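Local coordinates for cycloalternan-forming enzyme (Listeria monocytogenes serovar 1/2a, PDB 5F7U), which is a multidomain member of glycosyl hydrolase family 31, built around a TIM barrel and carrying a family 6 carbohydrate binding module, at residues Ile260-Gly264 with Lys265-Thr269; Leu618-Thr622 with Ser623-Tyr627; Thr23-Pro27 with Arg28-Ala32; Glu523-Leu526 with Thr527-Ile531. The protein carries 1 engineered substitution. All blocks are in the same frame, centred on the assembly; numbering follows the deposited sequence.

Contact 1 (Ile260-Gly264 with Lys265-Thr269)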
loop_
_atom_site.group_PDB
_atom_site.type_symbol
_atom_site.label_atom_id
_atom_site.label_comp_id
_atom_site.label_asym_id
_atom_site.label_seq_id
_atom_site.Cartn_x
_atom_site.Cartn_y
_atom_site.Cartn_z
ATOM N N ILE A 260 2.472 -11.179 -3.049
ATOM C CA ILE A 260 2.918 -9.918 -3.674
ATOM C C ILE A 260 3.312 -10.066 -5.152
ATOM O O ILE A 260 3.379 -9.083 -5.885
ATOM C CB ILE A 260 3.998 -9.172 -2.841
ATOM C CG1 ILE A 260 5.265 -10.007 -2.652
ATOM C CG2 ILE A 260 3.396 -8.738 -1.498
ATOM C CD1 ILE A 260 6.324 -9.801 -3.705
ATOM N N ASN A 261 3.602 -11.294 -5.572
ATOM C CA ASN A 261 3.977 -11.571 -6.950
ATOM C C ASN A 261 2.892 -12.450 -7.562
ATOM O O ASN A 261 2.763 -13.613 -7.211
ATOM C CB ASN A 261 5.339 -12.272 -6.977
ATOM C CG ASN A 261 5.752 -12.722 -8.370
ATOM O OD1 ASN A 261 5.042 -12.512 -9.365
ATOM N ND2 ASN A 261 6.901 -13.376 -8.443
ATOM N N GLN A 262 2.122 -11.895 -8.488
ATOM C CA GLN A 262 0.944 -12.581 -9.023
ATOM C C GLN A 262 1.240 -13.588 -10.130
ATOM O O GLN A 262 0.317 -14.167 -10.673
ATOM C CB GLN A 262 -0.102 -11.551 -9.506
ATOM C CG GLN A 262 -0.653 -10.657 -8.383
ATOM C CD GLN A 262 -1.483 -11.405 -7.338
ATOM O OE1 GLN A 262 -2.105 -12.427 -7.630
ATOM N NE2 GLN A 262 -1.507 -10.886 -6.125
ATOM N N ARG A 263 2.509 -13.837 -10.453
ATOM C CA ARG A 263 2.794 -14.863 -11.471
ATOM C C ARG A 263 2.163 -16.197 -11.056
ATOM O O ARG A 263 2.323 -16.628 -9.932
ATOM C CB ARG A 263 4.294 -15.023 -11.750
ATOM C CG ARG A 263 4.553 -15.781 -13.058
ATOM C CD ARG A 263 6.006 -16.246 -13.222
ATOM N NE ARG A 263 6.146 -16.835 -14.548
ATOM C CZ ARG A 263 6.372 -16.116 -15.647
ATOM N NH1 ARG A 263 6.508 -14.788 -15.566
ATOM N NH2 ARG A 263 6.435 -16.715 -16.831
ATOM N N GLY A 264 1.425 -16.802 -11.982
ATOM C CA GLY A 264 0.703 -18.050 -11.759
ATOM C C GLY A 264 -0.779 -17.887 -11.487
ATOM O O GLY A 264 -1.515 -18.882 -11.536
ATOM N N LYS A 265 -1.214 -16.658 -11.199
ATOM C CA LYS A 265 -2.586 -16.386 -10.761
ATOM C C LYS A 265 -3.431 -15.781 -11.883
ATOM O O LYS A 265 -2.917 -15.033 -12.741
ATOM C CB LYS A 265 -2.612 -15.369 -9.597
ATOM C CG LYS A 265 -1.850 -15.720 -8.315
ATOM C CD LYS A 265 -2.647 -16.687 -7.471
ATOM C CE LYS A 265 -1.987 -16.906 -6.112
ATOM N NZ LYS A 265 -2.539 -18.167 -5.542
ATOM N N ASP A 266 -4.736 -16.068 -11.828
ATOM C CA ASP A 266 -5.749 -15.307 -12.568
ATOM C C ASP A 266 -6.259 -14.245 -11.617
ATOM O O ASP A 266 -6.918 -14.567 -10.643
ATOM C CB ASP A 266 -6.917 -16.201 -12.997
ATOM C CG ASP A 266 -6.523 -17.195 -14.054
ATOM O OD1 ASP A 266 -5.886 -16.780 -15.037
ATOM O OD2 ASP A 266 -6.839 -18.399 -13.902
ATOM N N VAL A 267 -5.945 -12.991 -11.900
ATOM C CA VAL A 267 -6.240 -11.881 -10.984
ATOM C C VAL A 267 -7.498 -11.170 -11.458
ATOM O O VAL A 267 -7.554 -10.701 -12.594
ATOM C CB VAL A 267 -5.071 -10.875 -10.928
ATOM C CG1 VAL A 267 -5.346 -9.820 -9.877
ATOM C CG2 VAL A 267 -3.748 -11.581 -10.625
ATOM N N GLU A 268 -8.498 -11.080 -10.577
ATOM C CA GLU A 268 -9.766 -10.433 -10.932
ATOM C C GLU A 268 -9.742 -8.989 -10.452
ATOM O O GLU A 268 -9.514 -8.744 -9.262
ATOM C CB GLU A 268 -10.943 -11.129 -10.232
ATOM C CG GLU A 268 -11.020 -12.627 -10.447
ATOM C CD GLU A 268 -11.169 -13.060 -11.899
ATOM O OE1 GLU A 268 -11.611 -12.281 -12.777
ATOM O OE2 GLU A 268 -10.863 -14.242 -12.167
ATOM N N THR A 269 -9.995 -8.057 -11.369
ATOM C CA THR A 269 -10.158 -6.663 -11.013
ATOM C C THR A 269 -11.632 -6.469 -10.653
ATOM O O THR A 269 -12.471 -6.169 -11.499
ATOM C CB THR A 269 -9.735 -5.717 -12.151
ATOM O OG1 THR A 269 -8.468 -6.144 -12.671
ATOM C CG2 THR A 269 -9.595 -4.275 -11.606
#
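The backbone N-H of K265 closes a type II beta turn on Q262 O at 3.0 Å, and Q262 to K265 thereby swing the chain into strand 266-269 of the galactose mutarotase-like domain. G264 holds the third position of the turn, where phi is positive (100°); a CB there would press on the carbonyl oxygen of R263, which explains the glycine. An Asx turn leads into this bend: N261 OD1 accepts the backbone N-H of R263 at 3.1 Å, the nitrogen standing well above the plane of the amide. N261 suits the place because its short side chain offers one oxygen to the backbone while ND2 turns to D735. R263 carries its guanidinium away from the turn, to E248 O and the hydroxyl of T244.

The side chains of Q262 and K265 meet near the root of the lysine and cross obliquely. Because CG of Q262 sits beside its own backbone N (chi1 -63°) and the chain bends again about the CB-CG bond, the amide folds back over the start of the strand. Its OE1 meets K265 CG at 3.4 Å, a van der Waals contact with the aliphatic root of the lysine, whose NZ runs on to a salt bridge with E282. V267 crosses Q262 at about a right angle and also packs on F253 and F309, a buried place that suits a branched aliphatic residue. Its CG2 comes within 3.5 Å of Q262 OE1 and 3.8 Å of Q262 CB.

Contact 2 (Leu618-Thr622 with Ser623-Tyr627)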
loop_
_atom_site.group_PDB
_atom_site.type_symbol
_atom_site.label_atom_id
_atom_site.label_comp_id
_atom_site.label_asym_id
_atom_site.label_seq_id
_atom_site.Cartn_x
_atom_site.Cartn_y
_atom_site.Cartn_z
ATOM N N LEU A 618 1.960 -3.946 0.779
ATOM C CA LEU A 618 3.015 -3.901 -0.227
ATOM C C LEU A 618 2.457 -3.869 -1.655
ATOM O O LEU A 618 2.969 -3.152 -2.512
ATOM C CB LEU A 618 3.998 -5.080 -0.057
ATOM C CG LEU A 618 4.795 -5.057 1.257
ATOM C CD1 LEU A 618 5.657 -6.318 1.407
ATOM C CD2 LEU A 618 5.637 -3.774 1.422
ATOM N N SER A 619 1.418 -4.652 -1.911
ATOM C CA SER A 619 0.760 -4.598 -3.218
ATOM C C SER A 619 0.033 -3.243 -3.429
ATOM O O SER A 619 0.117 -2.648 -4.520
ATOM C CB SER A 619 -0.201 -5.788 -3.365
ATOM O OG SER A 619 -1.077 -5.849 -2.271
ATOM N N ALA A 620 -0.657 -2.750 -2.395
ATOM C CA ALA A 620 -1.331 -1.446 -2.490
ATOM C C ALA A 620 -0.326 -0.336 -2.811
ATOM O O ALA A 620 -0.598 0.524 -3.650
ATOM C CB ALA A 620 -2.113 -1.128 -1.224
ATOM N N SER A 621 0.843 -0.403 -2.168
ATOM C CA SER A 621 1.927 0.546 -2.410
ATOM C C SER A 621 2.339 0.632 -3.875
ATOM O O SER A 621 2.437 1.736 -4.456
ATOM C CB SER A 621 3.129 0.129 -1.561
ATOM O OG SER A 621 4.281 0.824 -1.982
ATOM N N THR A 622 2.599 -0.527 -4.476
ATOM C CA THR A 622 2.969 -0.596 -5.897
ATOM C C THR A 622 1.873 -0.020 -6.798
ATOM O O THR A 622 2.177 0.578 -7.840
ATOM C CB THR A 622 3.313 -2.044 -6.278
ATOM O OG1 THR A 622 4.501 -2.408 -5.567
ATOM C CG2 THR A 622 3.561 -2.197 -7.806
ATOM N N SER A 623 0.621 -0.156 -6.346
ATOM C CA SER A 623 -0.576 0.296 -7.049
ATOM C C SER A 623 -0.891 1.777 -6.798
ATOM O O SER A 623 -1.924 2.263 -7.239
ATOM C CB SER A 623 -1.778 -0.586 -6.649
ATOM O OG SER A 623 -1.477 -1.954 -6.864
ATOM N N GLY A 624 0.008 2.481 -6.106
ATOM C CA GLY A 624 -0.144 3.933 -5.919
ATOM C C GLY A 624 -0.951 4.312 -4.684
ATOM O O GLY A 624 -1.241 5.499 -4.470
ATOM N N VAL A 625 -1.314 3.323 -3.866
ATOM C CA VAL A 625 -2.052 3.580 -2.615
ATOM C C VAL A 625 -1.008 3.503 -1.492
ATOM O O VAL A 625 -0.665 2.424 -1.006
ATOM C CB VAL A 625 -3.230 2.595 -2.411
ATOM C CG1 VAL A 625 -3.933 2.847 -1.071
ATOM C CG2 VAL A 625 -4.229 2.748 -3.550
ATOM N N SER A 626 -0.491 4.669 -1.123
ATOM C CA SER A 626 0.656 4.784 -0.225
ATOM C C SER A 626 0.219 4.978 1.222
ATOM O O SER A 626 0.868 4.468 2.129
ATOM C CB SER A 626 1.484 5.987 -0.684
ATOM O OG SER A 626 2.584 6.277 0.173
ATOM N N TYR A 627 -0.872 5.721 1.432
ATOM C CA TYR A 627 -1.319 6.020 2.806
ATOM C C TYR A 627 -2.187 4.878 3.286
ATOM O O TYR A 627 -3.427 4.970 3.309
ATOM C CB TYR A 627 -2.070 7.345 2.877
ATOM C CG TYR A 627 -1.259 8.576 2.485
ATOM C CD1 TYR A 627 0.155 8.541 2.344
ATOM C CD2 TYR A 627 -1.919 9.782 2.242
ATOM C CE1 TYR A 627 0.856 9.693 1.972
ATOM C CE2 TYR A 627 -1.228 10.934 1.895
ATOM C CZ TYR A 627 0.151 10.891 1.756
ATOM O OH TYR A 627 0.810 12.056 1.380
#
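Two backbone bonds reach back over the last turn with unequal spans: V625 N donates to A620 O at 2.9 Å, while G624 N, one residue earlier, donates to S621 O at 3.0 Å. The shorter loop meets its acceptor from far above the carbonyl plane (65° out of it), consistent with the tight reversal of the chain. G624 pays the other cost, a positive phi of 89°, which a residue with a CB would meet only by crowding the carbonyl oxygen of S623. Just before it, S623 N gives its main bond to S619 O at 3.1 Å and only a weak one to A620 O. The hydroxyl of S623 lies beside S619 O too, with OG 2.9 Å from that oxygen, and it also takes the backbone N-H of G254; a small polar residue fits here, at a buried helix end. On the apolar side, A620 CB faces V625 CB at 4.1 Å, and alanine's single methyl leaves room for the valine to come this close to the helix. Together this is a Schellman motif, closing helix 607-622 just before strand 628-631, the seventh strand of the TIM barrel.

Contact 3 (Thr23-Pro27 with Arg28-Ala32)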
loop_
_atom_site.group_PDB
_atom_site.type_symbol
_atom_site.label_atom_id
_atom_site.label_comp_id
_atom_site.label_asym_id
_atom_site.label_seq_id
_atom_site.Cartn_x
_atom_site.Cartn_y
_atom_site.Cartn_z
ATOM N N THR A 23 -31.788 -18.724 -10.590
ATOM C CA THR A 23 -32.749 -18.475 -11.675
ATOM C C THR A 23 -32.121 -17.677 -12.820
ATOM O O THR A 23 -32.793 -16.860 -13.483
ATOM C CB THR A 23 -33.996 -17.748 -11.158
ATOM O OG1 THR A 23 -33.604 -16.550 -10.463
ATOM C CG2 THR A 23 -34.805 -18.679 -10.220
ATOM N N GLU A 24 -30.843 -17.956 -13.068
ATOM C CA GLU A 24 -30.044 -17.244 -14.089
ATOM C C GLU A 24 -29.978 -18.029 -15.396
ATOM O O GLU A 24 -30.400 -19.194 -15.471
ATOM C CB GLU A 24 -28.615 -17.036 -13.589
ATOM C CG GLU A 24 -28.497 -16.114 -12.381
ATOM C CD GLU A 24 -27.061 -15.690 -12.083
ATOM O OE1 GLU A 24 -26.153 -15.914 -12.937
ATOM O OE2 GLU A 24 -26.849 -15.113 -10.992
ATOM N N ARG A 25 -29.435 -17.379 -16.421
ATOM C CA ARG A 25 -29.071 -18.037 -17.669
ATOM C C ARG A 25 -27.600 -18.432 -17.598
ATOM O O ARG A 25 -26.776 -17.668 -17.087
ATOM C CB ARG A 25 -29.285 -17.072 -18.822
ATOM C CG ARG A 25 -28.725 -17.553 -20.156
ATOM C CD ARG A 25 -29.166 -16.600 -21.247
ATOM N NE ARG A 25 -28.450 -15.313 -21.188
ATOM C CZ ARG A 25 -29.033 -14.130 -21.343
ATOM N NH1 ARG A 25 -28.286 -13.039 -21.365
ATOM N NH2 ARG A 25 -30.360 -14.028 -21.464
ATOM N N SER A 26 -27.271 -19.614 -18.102
ATOM C CA SER A 26 -25.875 -20.063 -18.104
ATOM C C SER A 26 -25.501 -20.609 -19.485
ATOM O O SER A 26 -26.223 -21.475 -19.994
ATOM C CB SER A 26 -25.635 -21.115 -17.015
ATOM O OG SER A 26 -24.262 -21.510 -17.010
ATOM N N PRO A 27 -24.434 -20.092 -20.123
ATOM C CA PRO A 27 -23.661 -18.919 -19.689
ATOM C C PRO A 27 -24.485 -17.642 -19.718
ATOM O O PRO A 27 -25.443 -17.537 -20.486
ATOM C CB PRO A 27 -22.558 -18.800 -20.745
ATOM C CG PRO A 27 -22.726 -19.946 -21.687
ATOM C CD PRO A 27 -24.122 -20.474 -21.509
ATOM N N ARG A 28 -24.096 -16.649 -18.914
ATOM C CA ARG A 28 -24.799 -15.358 -18.933
ATOM C C ARG A 28 -24.764 -14.723 -20.328
ATOM O O ARG A 28 -25.780 -14.224 -20.806
ATOM C CB ARG A 28 -24.190 -14.406 -17.892
ATOM C CG ARG A 28 -24.538 -14.815 -16.459
ATOM C CD ARG A 28 -23.836 -13.888 -15.477
ATOM N NE ARG A 28 -24.096 -14.278 -14.090
ATOM C CZ ARG A 28 -23.325 -13.959 -13.049
ATOM N NH1 ARG A 28 -22.188 -13.261 -13.213
ATOM N NH2 ARG A 28 -23.699 -14.352 -11.824
ATOM N N ASP A 29 -23.585 -14.735 -20.958
ATOM C CA ASP A 29 -23.378 -14.114 -22.267
ATOM C C ASP A 29 -22.860 -15.211 -23.188
ATOM O O ASP A 29 -21.660 -15.421 -23.261
ATOM C CB ASP A 29 -22.356 -12.960 -22.180
ATOM C CG ASP A 29 -22.798 -11.838 -21.247
ATOM O OD1 ASP A 29 -23.905 -11.278 -21.410
ATOM O OD2 ASP A 29 -22.003 -11.467 -20.366
ATOM N N PRO A 30 -23.774 -15.945 -23.867
ATOM C CA PRO A 30 -23.373 -17.118 -24.659
ATOM C C PRO A 30 -22.507 -16.757 -25.863
ATOM O O PRO A 30 -22.796 -15.789 -26.591
ATOM C CB PRO A 30 -24.709 -17.698 -25.126
ATOM C CG PRO A 30 -25.689 -17.240 -24.075
ATOM C CD PRO A 30 -25.244 -15.828 -23.792
ATOM N N LYS A 31 -21.446 -17.539 -26.039
ATOM C CA LYS A 31 -20.608 -17.488 -27.219
ATOM C C LYS A 31 -21.030 -18.603 -28.168
ATOM O O LYS A 31 -21.762 -19.523 -27.775
ATOM C CB LYS A 31 -19.139 -17.655 -26.837
ATOM C CG LYS A 31 -18.568 -16.517 -25.996
ATOM C CD LYS A 31 -17.105 -16.826 -25.706
ATOM C CE LYS A 31 -16.575 -16.132 -24.474
ATOM N NZ LYS A 31 -17.141 -16.706 -23.215
ATOM N N ALA A 32 -20.553 -18.531 -29.409
ATOM C CA ALA A 32 -20.801 -19.569 -30.417
ATOM C C ALA A 32 -20.491 -20.978 -29.882
ATOM O O ALA A 32 -19.462 -21.194 -29.218
ATOM C CB ALA A 32 -19.973 -19.283 -31.664
#
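R25 and R28 make the tight part of this turn, each through its guanidinium but on different targets. R25 meets the backbone: its NE and NH1 both donate to R28 O, at 2.9 Å and 2.8 Å, and the oxygen lies in the guanidinium plane. The bend at chi3 (73°) brings the flat group back over the turn, while NH2 is left for Y94 OH. R28 meets a charge, its NE reaching E24 OE1 at 2.9 Å in a salt bridge. NH2 of R28 shares the same oxygen at 3.1 Å, so that one carboxylate atom is held side-on by two nitrogens. The two flat groups are not coplanar, carboxylate and guanidinium planes standing 37° apart. E24 OE2 bonds to Q21 N, which probably steadies the carboxylate, and NH1 of R28 goes to D16 O.

The turn leaves strand 25-26, which pairs with strand 36-43 in the E-set-like N-terminal domain. R25 to R28 form a type VIb beta turn, with the cis peptide before P27 at its centre; proline is the residue that most readily accepts one. R25 is buried, its chain lying on V36, L38 and F113. P30 is packed too, against V36 and F113, and its CG comes to 3.6 Å from P27 O.

The other side is looser. P27 CD and P30 CG are 4.4 Å apart, in marginal touch. S26 is exposed, with its CB directed away from the following residues. D29 starts away from residues 23-27, and its OD2 forms a salt bridge with R545 of the TIM-barrel domain.

Contact 4 (Glu523-Leu526 with Thr527-Ile531)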
loop_
_atom_site.group_PDB
_atom_site.type_symbol
_atom_site.label_atom_id
_atom_site.label_comp_id
_atom_site.label_asym_id
_atom_site.label_seq_id
_atom_site.Cartn_x
_atom_site.Cartn_y
_atom_site.Cartn_z
ATOM N N GLU A 523 -23.545 18.169 7.311
ATOM C CA GLU A 523 -22.811 19.439 7.442
ATOM C C GLU A 523 -22.572 19.847 8.901
ATOM O O GLU A 523 -21.446 20.207 9.271
ATOM C CB GLU A 523 -23.529 20.571 6.697
ATOM C CG GLU A 523 -22.680 21.831 6.558
ATOM C CD GLU A 523 -23.489 23.085 6.254
ATOM O OE1 GLU A 523 -24.459 23.017 5.475
ATOM O OE2 GLU A 523 -23.161 24.166 6.790
ATOM N N TYR A 524 -23.626 19.791 9.726
ATOM C CA TYR A 524 -23.534 20.235 11.118
ATOM C C TYR A 524 -22.446 19.502 11.931
ATOM O O TYR A 524 -21.908 20.068 12.885
ATOM C CB TYR A 524 -24.911 20.162 11.814
ATOM C CG TYR A 524 -25.241 18.804 12.384
ATOM C CD1 TYR A 524 -25.710 17.772 11.555
ATOM C CD2 TYR A 524 -25.098 18.544 13.761
ATOM C CE1 TYR A 524 -26.008 16.515 12.079
ATOM C CE2 TYR A 524 -25.401 17.283 14.295
ATOM C CZ TYR A 524 -25.851 16.279 13.449
ATOM O OH TYR A 524 -26.149 15.030 13.962
ATOM N N LEU A 525 -22.114 18.264 11.533
ATOM C CA LEU A 525 -21.074 17.474 12.202
ATOM C C LEU A 525 -19.718 18.136 12.051
ATOM O O LEU A 525 -18.892 18.099 12.960
ATOM C CB LEU A 525 -21.026 16.025 11.670
ATOM C CG LEU A 525 -22.330 15.209 11.842
ATOM C CD1 LEU A 525 -22.287 13.950 10.981
ATOM C CD2 LEU A 525 -22.583 14.838 13.306
ATOM N N LEU A 526 -19.528 18.772 10.905
ATOM C CA LEU A 526 -18.280 19.461 10.588
ATOM C C LEU A 526 -18.291 20.909 11.096
ATOM O O LEU A 526 -17.358 21.334 11.774
ATOM C CB LEU A 526 -18.031 19.390 9.081
ATOM C CG LEU A 526 -17.630 17.993 8.571
ATOM C CD1 LEU A 526 -18.058 17.809 7.130
ATOM C CD2 LEU A 526 -16.139 17.755 8.694
ATOM N N THR A 527 -19.359 21.646 10.803
ATOM C CA THR A 527 -19.373 23.079 11.090
ATOM C C THR A 527 -19.558 23.371 12.589
ATOM O O THR A 527 -18.943 24.309 13.112
ATOM C CB THR A 527 -20.439 23.816 10.257
ATOM O OG1 THR A 527 -21.716 23.249 10.522
ATOM C CG2 THR A 527 -20.149 23.674 8.768
ATOM N N GLU A 528 -20.387 22.569 13.267
ATOM C CA GLU A 528 -20.771 22.838 14.661
ATOM C C GLU A 528 -20.213 21.822 15.663
ATOM O O GLU A 528 -19.724 22.205 16.730
ATOM C CB GLU A 528 -22.298 22.915 14.781
ATOM C CG GLU A 528 -22.917 23.932 13.828
ATOM C CD GLU A 528 -24.412 24.015 13.941
ATOM O OE1 GLU A 528 -24.874 24.961 14.613
ATOM O OE2 GLU A 528 -25.127 23.163 13.355
ATOM N N VAL A 529 -20.306 20.534 15.346
ATOM C CA VAL A 529 -19.760 19.499 16.236
ATOM C C VAL A 529 -18.229 19.494 16.148
ATOM O O VAL A 529 -17.545 19.169 17.126
ATOM C CB VAL A 529 -20.360 18.092 15.957
ATOM C CG1 VAL A 529 -19.852 17.076 16.964
ATOM C CG2 VAL A 529 -21.881 18.134 16.006
ATOM N N GLY A 530 -17.703 19.883 14.983
ATOM C CA GLY A 530 -16.261 20.061 14.776
ATOM C C GLY A 530 -15.432 18.816 14.507
ATOM O O GLY A 530 -14.244 18.776 14.852
ATOM N N ILE A 531 -16.032 17.804 13.883
ATOM C CA ILE A 531 -15.269 16.583 13.569
ATOM C C ILE A 531 -14.175 16.812 12.512
ATOM O O ILE A 531 -14.184 17.833 11.788
ATOM C CB ILE A 531 -16.184 15.388 13.206
ATOM C CG1 ILE A 531 -16.811 15.576 11.822
ATOM C CG2 ILE A 531 -17.200 15.145 14.320
ATOM C CD1 ILE A 531 -17.480 14.325 11.241
HETATM O O HOH W 1 -14.747 20.496 11.416
#
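Y524 lies beside V529 and E528 where a short helix of the TIM-barrel domain ends and the chain turns toward strand 534-536, the fourth strand of the barrel. Its CB touches E528 OE2 at 3.4 Å; that carboxylate oxygen is bonded to Y427 N. CG takes the crowded position between backbone N and carbonyl carbon (chi1 85°), which stands the ring alongside V529. Further out, CD2 meets V529 CG2 at 3.9 Å and CE2 lies about as near to the same methyl. L525 CG covers one face of the ring toward its rim, and F430 meets the ring as well. At the tip, OH bonds to Y409 O, so tyrosine supplies both an apolar flank and a polar end.

The backbone bonds lengthen as the helix closes. Y524 O still accepts the regular helical bond from E528 N, but also V529 N at 3.0 Å, one residue further on; I531 N then reaches L525 O across six residues, nearly straight (175°). G530 carries the positive phi that this reversal needs. I531 folds back over the helix: CD1 meets L525 CB at 4.0 Å, and CG1 meets L526 CD2 at 3.9 Å. A water bridges the two backbones, donating to L526 O at 2.8 Å and to I531 O at 2.7 Å.

How the contacts relate
Contacts 1 and 2 are the only pair that touch: I260 CG2 packs on L618 CB at 4.0 Å, joining the mutarotase-like domain to the TIM barrel, with centres about 16 Å apart. The loop residue R256 ties them further, its N bonding S619 OG and its NH2 E268 O. Contact 4 lies in the TIM-barrel domain with contact 2, yet their centres are about 32 Å apart. Contact 3, in the N-terminal domain, stands about 26 Å from contact 1 between centres and about 50 Å from contact 4. Bound glucopyranose units lie about 10 Å from the side chain of E24 and about 12 Å from that of Y524.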